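Local coordinates for protein fiber (Human adenovirus 26, PDB 6FJN) that forms the trimeric knob at the tip of the viral fibre and probably attaches the virion to receptors on the host cell, at residues Pro103-Ala107 with Tyr108-Ser112. Sequence-based numbering, arbitrary orientation.
Sequences PNLTA and YPKPS
Y108 folds its ring back against A107 and P103 where the chain makes a short helical turn, a turn opened by an Asx motif at N104 in the long loop that joins strands 89-90 and 123-129 of the fibre knob. The tight part is the ring. The methyl CB of A107 sits almost exactly on the ring normal, 3.6 Å from the centroid of Y108, a CH-pi contact over one face. P103 approaches obliquely, its CB 3.7 Å from CD2 of Y108. With chi1 at -39°, CG of Y108 lies beside its own backbone N, which swings the ring back under the turn. There OH of Y108 is hydrogen-bonded to the backbone N of L181, and the ring also meets F144, tying the loop to both sheets of the knob.

Two good bonds and a weak one hold the turn. N of Y108 donates to the carbonyl O of N104 over 2.9 Å, with a bent N-H...O angle of 141°. OD1 of N104 accepts a much straighter bond from N of A107 (165°) and the weak one from N of T106. ND2 of N104 hydrogen-bonds the carbonyl O of T182, so the amide is held at both ends, and OG1 of T106 hydrogen-bonds OD2 of D88 of the second subunit, which places this face of the turn at the subunit interface.

P109 still packs closely, its CA 3.2 Å from the carbonyl O of L105. After it the contact thins, and past K110 the chain runs out exposed through P111 and S112. K110, bent at chi2 and chi3, carries NZ to hydrogen bonds with the carbonyl oxygens of E147 and C152. L105 and K110, both partly exposed, lie side by side pointing the same way and touch only lightly, CD2 of L105 standing 4.1 Å from CG of K110.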
ATOM      1  N   PRO A 103       8.324  13.432   7.670  1.00  8.55           N
ATOM      2  CA  PRO A 103       7.927  13.643   6.267  1.00  8.48           C
ATOM      3  C   PRO A 103       8.695  14.790   5.628  1.00  9.06           C
ATOM      4  O   PRO A 103       8.903  15.833   6.242  1.00  9.39           O
ATOM      5  CB  PRO A 103       6.413  13.935   6.353  1.00  8.31           C
ATOM      6  CG  PRO A 103       6.007  13.552   7.744  1.00  8.82           C
ATOM      7  CD  PRO A 103       7.229  13.741   8.580  1.00  8.87           C
ATOM      8  N   ASN A 104       9.148  14.534   4.414  1.00  9.43           N
ATOM      9  CA  ASN A 104       9.978  15.471   3.662  1.00 10.61           C
ATOM     10  C   ASN A 104       9.256  16.805   3.469  1.00 10.58           C
ATOM     11  O   ASN A 104       8.168  16.849   2.977  1.00 10.50           O
ATOM     12  CB  ASN A 104      10.267  14.814   2.312  1.00 11.37           C
ATOM     13  CG  ASN A 104      11.240  15.605   1.473  1.00 12.98           C
ATOM     14  OD1 ASN A 104      10.907  16.639   0.851  1.00 13.45           O
ATOM     15  ND2 ASN A 104      12.480  15.164   1.499  1.00 14.13           N
ATOM     16  N   LEU A 105       9.941  17.891   3.858  1.00 11.41           N
ATOM     17  CA  LEU A 105       9.305  19.240   3.815  1.00 12.17           C
ATOM     18  C   LEU A 105       9.218  19.831   2.410  1.00 12.84           C
ATOM     19  O   LEU A 105       8.414  20.711   2.152  1.00 14.29           O
ATOM     20  CB  LEU A 105      10.036  20.192   4.767  1.00 13.20           C
ATOM     21  CG  LEU A 105       9.596  20.024   6.233  1.00 13.19           C
ATOM     22  CD1 LEU A 105      10.645  20.626   7.149  1.00 14.26           C
ATOM     23  CD2 LEU A 105       8.224  20.604   6.504  1.00 13.11           C
ATOM     24  N   THR A 106      10.027  19.342   1.482  1.00 13.25           N
ATOM     25  CA  THR A 106       9.887  19.768   0.076  1.00 14.02           C
ATOM     26  C   THR A 106       8.712  19.087  -0.592  1.00 13.32           C
ATOM     27  O   THR A 106       7.860  19.705  -1.259  1.00 13.91           O
ATOM     28  CB  THR A 106      11.150  19.507  -0.728  1.00 14.85           C
ATOM     29  OG1 THR A 106      12.224  20.168  -0.065  1.00 16.73           O
ATOM     30  CG2 THR A 106      11.032  20.027  -2.155  1.00 15.98           C
ATOM     31  N   ALA A 107       8.572  17.770  -0.385  1.00 12.58           N
ATOM     32  CA  ALA A 107       7.410  17.031  -0.903  1.00 12.19           C
ATOM     33  C   ALA A 107       6.141  17.533  -0.247  1.00 11.25           C
ATOM     34  O   ALA A 107       5.051  17.637  -0.868  1.00 12.00           O
ATOM     35  CB  ALA A 107       7.565  15.556  -0.604  1.00 11.85           C
ATOM     36  N   TYR A 108       6.247  17.776   1.073  1.00 10.64           N
ATOM     37  CA  TYR A 108       5.061  18.063   1.900  1.00 10.49           C
ATOM     38  C   TYR A 108       5.295  19.338   2.679  1.00 10.90           C
ATOM     39  O   TYR A 108       5.627  19.317   3.877  1.00 10.81           O
ATOM     40  CB  TYR A 108       4.706  16.888   2.823  1.00  9.72           C
ATOM     41  CG  TYR A 108       4.874  15.534   2.202  1.00  9.29           C
ATOM     42  CD1 TYR A 108       4.144  15.133   1.120  1.00  9.43           C
ATOM     43  CD2 TYR A 108       5.787  14.613   2.723  1.00  9.50           C
ATOM     44  CE1 TYR A 108       4.279  13.867   0.571  1.00  9.18           C
ATOM     45  CE2 TYR A 108       5.935  13.345   2.187  1.00  9.56           C
ATOM     46  CZ  TYR A 108       5.185  12.968   1.117  1.00  9.06           C
ATOM     47  OH  TYR A 108       5.368  11.708   0.585  1.00  9.99           O
ATOM     48  N   PRO A 109       5.175  20.491   2.021  1.00 12.40           N
ATOM     49  CA  PRO A 109       5.475  21.735   2.703  1.00 13.15           C
ATOM     50  C   PRO A 109       4.365  22.106   3.669  1.00 13.09           C
ATOM     51  O   PRO A 109       3.209  21.796   3.483  1.00 12.86           O
ATOM     52  CB  PRO A 109       5.607  22.741   1.556  1.00 14.51           C
ATOM     53  CG  PRO A 109       4.768  22.154   0.469  1.00 14.91           C
ATOM     54  CD  PRO A 109       4.841  20.690   0.597  1.00 13.39           C
ATOM     55  N   LYS A 110       4.756  22.841   4.695  1.00 14.49           N
ATOM     56  CA  LYS A 110       3.795  23.417   5.597  1.00 16.26           C
ATOM     57  C   LYS A 110       2.888  24.367   4.837  1.00 17.24           C
ATOM     58  O   LYS A 110       3.299  24.999   3.847  1.00 17.98           O
ATOM     59  CB  LYS A 110       4.476  24.254   6.684  1.00 18.38           C
ATOM     60  CG  LYS A 110       5.501  23.491   7.501  1.00 20.66           C
ATOM     61  CD  LYS A 110       4.935  22.799   8.696  1.00 22.12           C
ATOM     62  CE  LYS A 110       5.413  23.526   9.954  1.00 24.27           C
ATOM     63  NZ  LYS A 110       4.463  23.220  11.017  1.00 24.79           N
ATOM     64  N   PRO A 111       1.665  24.532   5.324  1.00 19.12           N
ATOM     65  CA  PRO A 111       0.808  25.530   4.678  1.00 22.04           C
ATOM     66  C   PRO A 111       1.387  26.932   4.737  1.00 25.02           C
ATOM     67  O   PRO A 111       2.089  27.292   5.705  1.00 25.89           O
ATOM     68  CB  PRO A 111      -0.455  25.498   5.508  1.00 22.40           C
ATOM     69  CG  PRO A 111      -0.425  24.211   6.229  1.00 20.69           C
ATOM     70  CD  PRO A 111       1.014  23.946   6.504  1.00 19.40           C
ATOM     71  N   SER A 112       1.145  27.679   3.682  1.00 28.24           N
ATOM     72  CA  SER A 112       1.619  29.049   3.628  1.00 31.72           C
ATOM     73  C   SER A 112       0.721  29.818   2.694  1.00 35.14           C
ATOM     74  O   SER A 112       0.425  29.335   1.598  1.00 35.74           O
ATOM     75  CB  SER A 112       3.071  29.063   3.139  1.00 31.56           C
ATOM     76  OG  SER A 112       3.502  30.373   2.844  1.00 33.41           O
TER